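Local structure of molybdopterin synthase catalytic subunit (Helicobacter pylori, 3RPF) at residues I46-L57 / P120-R131. The protein probably converts precursor Z (cyclic pyranopterin phosphate) into molybdopterin, adding two sulfur atoms delivered by the small sulfur-carrier subunit MoaD to build the dithiolene. Residues are numbered along the deposited sequence; the frame is centred on the assembly and turned at random.
Sequences IQGLSFDIYEAL and PIWKYDLIHNKR. With EDO (1,2-ethanediol), chain G.
Ser-50 pairs with Tyr-124, and Asp-52 with Trp-122, as hydrogen-bonded pairs of antiparallel strands 48-53 and 121-127. Each pair closes with two backbone bonds, such as Trp-122 N to Asp-52 O at 2.9 Å. Tyr-54 N, at the N-cap of helix 55-71, extends the pairing to Pro-120 O.

Polar side chains gather on the face of Ser-50, Asp-52 and Tyr-124. Arg-131, from the next strand, bends at chi3 (115°) and lays its guanidinium over the Tyr-124 ring, with Tyr-124 CD2 4.0 Å from the guanidinium plane. The guanidinium edge then points at strand 48-53. Arg-131 NH2 donates to Ser-50 OG at 2.6 Å. Arg-131 NH1 and NH2 both grip Asp-52 OD1, each at 3.2 Å, in a salt bridge. The carboxylate is turned 52° from the guanidinium, and both nitrogens reach OD1 from one face of the carboxylate plane. Ser-50 OG also bonds Asp-84.

At the hairpin end, Gln-47 bridges to Asn-129 of the type I' turn 127-130 through both ends of its amide. Gln-47 OE1 accepts from Asn-129 N, and Gln-47 NE2 donates to Asn-129 OD1 at 2.8 Å.

Apolar contacts join Phe-51, Ile-53 and Ile-121 on the other face. Phe-51 CD1 meets Ile-121 CG2 at 3.9 Å, and its CE1 lies by the Lys-123 aliphatic chain. On the Asp-52 face, Trp-122 CH2 packs on Tyr-54 CB at 3.8 Å. Trp-122 NE1 donates a hydrogen bond to the carbonyl O of Pro-69 of the MoaD chain.

Lys-123, Tyr-124 and Asp-125 probably bind substrate, the middle one from the Arg-131 face. Arg-137 holds Asp-125 by a salt bridge. Arg-131 ties three strands together, and its charge is probably balanced in part by Asp-52.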
loop_
_atom_site.group_PDB
_atom_site.type_symbol
_atom_site.label_atom_id
_atom_site.label_comp_id
_atom_site.label_asym_id
_atom_site.label_seq_id
_atom_site.Cartn_x
_atom_site.Cartn_y
_atom_site.Cartn_z
ATOM N N ILE A 46 9.942 -6.036 -25.326
ATOM C CA ILE A 46 8.644 -6.694 -25.321
ATOM C C ILE A 46 7.555 -5.699 -25.679
ATOM O O ILE A 46 7.723 -4.489 -25.508
ATOM C CB ILE A 46 8.315 -7.330 -23.964
ATOM C CG1 ILE A 46 8.073 -6.255 -22.897
ATOM C CG2 ILE A 46 9.426 -8.288 -23.550
ATOM C CD1 ILE A 46 7.534 -6.822 -21.600
ATOM N N GLN A 47 6.446 -6.214 -26.190
ATOM C CA GLN A 47 5.288 -5.383 -26.495
ATOM C C GLN A 47 4.383 -5.240 -25.280
ATOM O O GLN A 47 3.600 -4.289 -25.179
ATOM C CB GLN A 47 4.493 -6.018 -27.643
ATOM C CG GLN A 47 5.267 -6.097 -28.942
ATOM C CD GLN A 47 4.662 -7.111 -29.886
ATOM O OE1 GLN A 47 4.516 -8.286 -29.538
ATOM N NE2 GLN A 47 4.282 -6.663 -31.076
ATOM N N GLY A 48 4.487 -6.192 -24.357
ATOM C CA GLY A 48 3.640 -6.193 -23.172
ATOM C C GLY A 48 3.590 -7.593 -22.596
ATOM O O GLY A 48 4.468 -8.419 -22.880
ATOM N N LEU A 49 2.573 -7.869 -21.784
ATOM C CA LEU A 49 2.439 -9.181 -21.191
ATOM C C LEU A 49 1.073 -9.740 -21.542
ATOM O O LEU A 49 0.184 -9.008 -21.989
ATOM C CB LEU A 49 2.580 -9.112 -19.671
ATOM C CG LEU A 49 3.822 -8.482 -19.037
ATOM C CD1 LEU A 49 3.618 -8.318 -17.531
ATOM C CD2 LEU A 49 5.090 -9.286 -19.325
ATOM N N SER A 50 0.907 -11.040 -21.331
ATOM C CA SER A 50 -0.386 -11.680 -21.534
ATOM C C SER A 50 -0.634 -12.640 -20.381
ATOM O O SER A 50 0.307 -13.227 -19.836
ATOM C CB SER A 50 -0.431 -12.415 -22.864
ATOM O OG SER A 50 -1.757 -12.826 -23.149
ATOM N N PHE A 51 -1.892 -12.783 -19.977
ATOM C CA PHE A 51 -2.201 -13.618 -18.821
ATOM C C PHE A 51 -3.253 -14.698 -19.131
ATOM O O PHE A 51 -4.224 -14.439 -19.850
ATOM C CB PHE A 51 -2.678 -12.754 -17.655
ATOM C CG PHE A 51 -1.657 -11.733 -17.181
ATOM C CD1 PHE A 51 -0.716 -12.060 -16.212
ATOM C CD2 PHE A 51 -1.657 -10.454 -17.698
ATOM C CE1 PHE A 51 0.224 -11.122 -15.769
ATOM C CE2 PHE A 51 -0.718 -9.497 -17.254
ATOM C CZ PHE A 51 0.217 -9.840 -16.293
ATOM N N ASP A 52 -3.039 -15.907 -18.609
ATOM C CA ASP A 52 -4.113 -16.903 -18.498
ATOM C C ASP A 52 -4.542 -17.007 -17.035
ATOM O O ASP A 52 -3.706 -16.911 -16.127
ATOM C CB ASP A 52 -3.652 -18.279 -18.963
ATOM C CG ASP A 52 -3.401 -18.351 -20.459
ATOM O OD1 ASP A 52 -3.952 -17.522 -21.226
ATOM O OD2 ASP A 52 -2.640 -19.257 -20.867
ATOM N N ILE A 53 -5.836 -17.224 -16.800
ATOM C CA ILE A 53 -6.363 -17.327 -15.442
ATOM C C ILE A 53 -7.222 -18.574 -15.243
ATOM O O ILE A 53 -8.111 -18.857 -16.061
ATOM C CB ILE A 53 -7.206 -16.092 -15.076
ATOM C CG1 ILE A 53 -6.354 -14.819 -15.124
ATOM C CG2 ILE A 53 -7.821 -16.259 -13.682
ATOM C CD1 ILE A 53 -7.104 -13.574 -14.715
ATOM N N TYR A 54 -6.961 -19.332 -14.174
ATOM C CA TYR A 54 -7.868 -20.441 -13.785
ATOM C C TYR A 54 -8.999 -19.815 -12.969
ATOM O O TYR A 54 -8.872 -19.631 -11.756
ATOM C CB TYR A 54 -7.107 -21.468 -12.943
ATOM C CG TYR A 54 -7.843 -22.763 -12.586
ATOM C CD1 TYR A 54 -7.149 -23.840 -12.040
ATOM C CD2 TYR A 54 -9.211 -22.907 -12.780
ATOM C CE1 TYR A 54 -7.786 -25.010 -11.700
ATOM C CE2 TYR A 54 -9.866 -24.087 -12.437
ATOM C CZ TYR A 54 -9.144 -25.131 -11.897
ATOM O OH TYR A 54 -9.773 -26.309 -11.556
ATOM N N GLU A 55 -10.101 -19.457 -13.620
ATOM C CA GLU A 55 -11.043 -18.534 -12.972
ATOM C C GLU A 55 -11.752 -19.110 -11.757
ATOM O O GLU A 55 -11.881 -18.433 -10.729
ATOM C CB GLU A 55 -12.044 -17.958 -13.980
ATOM C CG GLU A 55 -11.366 -17.241 -15.142
ATOM C CD GLU A 55 -12.339 -16.457 -15.995
ATOM O OE1 GLU A 55 -11.941 -15.974 -17.084
ATOM O OE2 GLU A 55 -13.504 -16.313 -15.564
ATOM N N ALA A 56 -12.211 -20.354 -11.864
ATOM C CA ALA A 56 -12.922 -20.992 -10.752
ATOM C C ALA A 56 -12.056 -21.046 -9.498
ATOM O O ALA A 56 -12.529 -20.770 -8.403
ATOM C CB ALA A 56 -13.396 -22.404 -11.149
ATOM N N LEU A 57 -10.785 -21.401 -9.650
ATOM C CA LEU A 57 -9.920 -21.541 -8.481
ATOM C C LEU A 57 -9.510 -20.166 -7.979
ATOM O O LEU A 57 -9.451 -19.935 -6.772
ATOM C CB LEU A 57 -8.692 -22.402 -8.801
ATOM C CG LEU A 57 -7.639 -22.495 -7.691
ATOM C CD1 LEU A 57 -8.247 -22.961 -6.380
ATOM C CD2 LEU A 57 -6.514 -23.421 -8.137
ATOM N N PRO A 120 -3.654 -18.623 -9.031
ATOM C CA PRO A 120 -3.527 -19.458 -10.234
ATOM C C PRO A 120 -3.615 -18.582 -11.470
ATOM O O PRO A 120 -4.677 -18.480 -12.085
ATOM C CB PRO A 120 -4.727 -20.394 -10.131
ATOM C CG PRO A 120 -5.775 -19.582 -9.375
ATOM C CD PRO A 120 -4.985 -18.730 -8.401
ATOM N N ILE A 121 -2.508 -17.913 -11.791
ATOM C CA ILE A 121 -2.423 -17.033 -12.951
ATOM C C ILE A 121 -1.082 -17.258 -13.641
ATOM O O ILE A 121 -0.060 -17.403 -12.963
ATOM C CB ILE A 121 -2.533 -15.555 -12.546
ATOM C CG1 ILE A 121 -3.896 -15.270 -11.893
ATOM C CG2 ILE A 121 -2.303 -14.663 -13.753
ATOM C CD1 ILE A 121 -4.048 -13.816 -11.376
ATOM N N TRP A 122 -1.084 -17.303 -14.977
ATOM C CA TRP A 122 0.138 -17.584 -15.743
ATOM C C TRP A 122 0.513 -16.412 -16.635
ATOM O O TRP A 122 -0.331 -15.841 -17.325
ATOM C CB TRP A 122 -0.001 -18.876 -16.562
ATOM C CG TRP A 122 -0.199 -20.052 -15.667
ATOM C CD1 TRP A 122 0.767 -20.822 -15.098
ATOM C CD2 TRP A 122 -1.449 -20.544 -15.178
ATOM N NE1 TRP A 122 0.194 -21.769 -14.280
ATOM C CE2 TRP A 122 -1.168 -21.616 -14.314
ATOM C CE3 TRP A 122 -2.779 -20.172 -15.380
ATOM C CZ2 TRP A 122 -2.174 -22.336 -13.667
ATOM C CZ3 TRP A 122 -3.773 -20.888 -14.737
ATOM C CH2 TRP A 122 -3.464 -21.960 -13.899
ATOM N N LYS A 123 1.788 -16.052 -16.611
ATOM C CA LYS A 123 2.255 -14.851 -17.291
ATOM C C LYS A 123 3.137 -15.202 -18.472
ATOM O O LYS A 123 3.971 -16.103 -18.380
ATOM C CB LYS A 123 3.036 -13.956 -16.322
ATOM C CG LYS A 123 3.756 -12.794 -16.991
ATOM C CD LYS A 123 4.157 -11.704 -15.974
ATOM C CE LYS A 123 5.366 -12.120 -15.166
ATOM N NZ LYS A 123 5.737 -11.077 -14.147
ATOM N N TYR A 124 2.958 -14.462 -19.564
ATOM C CA TYR A 124 3.763 -14.612 -20.768
ATOM C C TYR A 124 4.285 -13.245 -21.195
ATOM O O TYR A 124 3.553 -12.250 -21.142
ATOM C CB TYR A 124 2.908 -15.158 -21.902
ATOM C CG TYR A 124 2.176 -16.449 -21.593
ATOM C CD1 TYR A 124 2.648 -17.667 -22.073
ATOM C CD2 TYR A 124 1.010 -16.448 -20.845
ATOM C CE1 TYR A 124 1.970 -18.859 -21.808
ATOM C CE2 TYR A 124 0.324 -17.633 -20.571
ATOM C CZ TYR A 124 0.812 -18.830 -21.051
ATOM O OH TYR A 124 0.135 -20.000 -20.778
ATOM N N ASP A 125 5.530 -13.192 -21.641
ATOM C CA ASP A 125 6.072 -12.007 -22.292
ATOM C C ASP A 125 5.505 -11.939 -23.713
ATOM O O ASP A 125 5.434 -12.947 -24.379
ATOM C CB ASP A 125 7.596 -12.095 -22.354
ATOM C CG ASP A 125 8.254 -11.956 -20.992
ATOM O OD1 ASP A 125 7.812 -11.111 -20.214
ATOM O OD2 ASP A 125 9.213 -12.694 -20.698
ATOM N N LEU A 126 5.110 -10.768 -24.186
ATOM C CA LEU A 126 4.673 -10.640 -25.566
ATOM C C LEU A 126 5.862 -10.154 -26.389
ATOM O O LEU A 126 6.272 -9.020 -26.258
ATOM C CB LEU A 126 3.546 -9.623 -25.685
ATOM C CG LEU A 126 2.131 -10.104 -25.422
ATOM C CD1 LEU A 126 1.089 -9.088 -25.820
ATOM C CD2 LEU A 126 1.908 -11.411 -26.099
ATOM N N ILE A 127 6.405 -11.018 -27.233
ATOM C CA ILE A 127 7.506 -10.655 -28.118
ATOM C C ILE A 127 7.228 -11.095 -29.541
ATOM O O ILE A 127 6.920 -12.236 -29.762
ATOM C CB ILE A 127 8.804 -11.303 -27.669
ATOM C CG1 ILE A 127 8.859 -11.358 -26.155
ATOM C CG2 ILE A 127 9.975 -10.523 -28.165
ATOM C CD1 ILE A 127 10.184 -11.631 -25.635
ATOM N N HIS A 128 7.372 -10.203 -30.506
ATOM C CA HIS A 128 7.133 -10.557 -31.900
ATOM C C HIS A 128 5.720 -11.074 -32.111
ATOM O O HIS A 128 5.496 -11.894 -32.985
ATOM C CB HIS A 128 8.129 -11.629 -32.355
ATOM C CG HIS A 128 9.556 -11.275 -32.083
ATOM N ND1 HIS A 128 10.111 -10.075 -32.469
ATOM C CD2 HIS A 128 10.542 -11.965 -31.458
ATOM C CE1 HIS A 128 11.380 -10.039 -32.097
ATOM N NE2 HIS A 128 11.664 -11.173 -31.482
ATOM N N ASN A 129 4.776 -10.595 -31.306
ATOM C CA ASN A 129 3.391 -11.066 -31.378
ATOM C C ASN A 129 3.236 -12.503 -30.893
ATOM O O ASN A 129 2.183 -13.113 -31.082
ATOM C CB ASN A 129 2.834 -10.920 -32.801
ATOM C CG ASN A 129 2.948 -9.498 -33.326
ATOM O OD1 ASN A 129 2.782 -8.531 -32.575
ATOM N ND2 ASN A 129 3.235 -9.363 -34.615
ATOM N N LYS A 130 4.289 -13.040 -30.276
ATOM C CA LYS A 130 4.252 -14.385 -29.700
ATOM C C LYS A 130 4.349 -14.339 -28.171
ATOM O O LYS A 130 5.039 -13.483 -27.615
ATOM C CB LYS A 130 5.386 -15.244 -30.274
ATOM N N ARG A 131 3.652 -15.256 -27.500
ATOM C CA ARG A 131 3.747 -15.393 -26.045
ATOM C C ARG A 131 4.917 -16.293 -25.662
ATOM O O ARG A 131 5.028 -17.413 -26.164
ATOM C CB ARG A 131 2.481 -16.025 -25.474
ATOM C CG ARG A 131 1.175 -15.473 -26.012
ATOM C CD ARG A 131 0.007 -16.301 -25.489
ATOM N NE ARG A 131 -0.880 -15.542 -24.607
ATOM C CZ ARG A 131 -1.755 -16.097 -23.773
ATOM N NH1 ARG A 131 -1.859 -17.418 -23.695
ATOM N NH2 ARG A 131 -2.526 -15.337 -23.007
HETATM C C1 EDO G . -11.723 -20.623 -16.413
HETATM O O1 EDO G . -10.345 -20.954 -16.228
HETATM C C2 EDO G . -12.565 -21.745 -15.823
HETATM O O2 EDO G . -12.182 -21.948 -14.456
HETATM O O HOH W 1 -5.747 -15.244 -22.142
#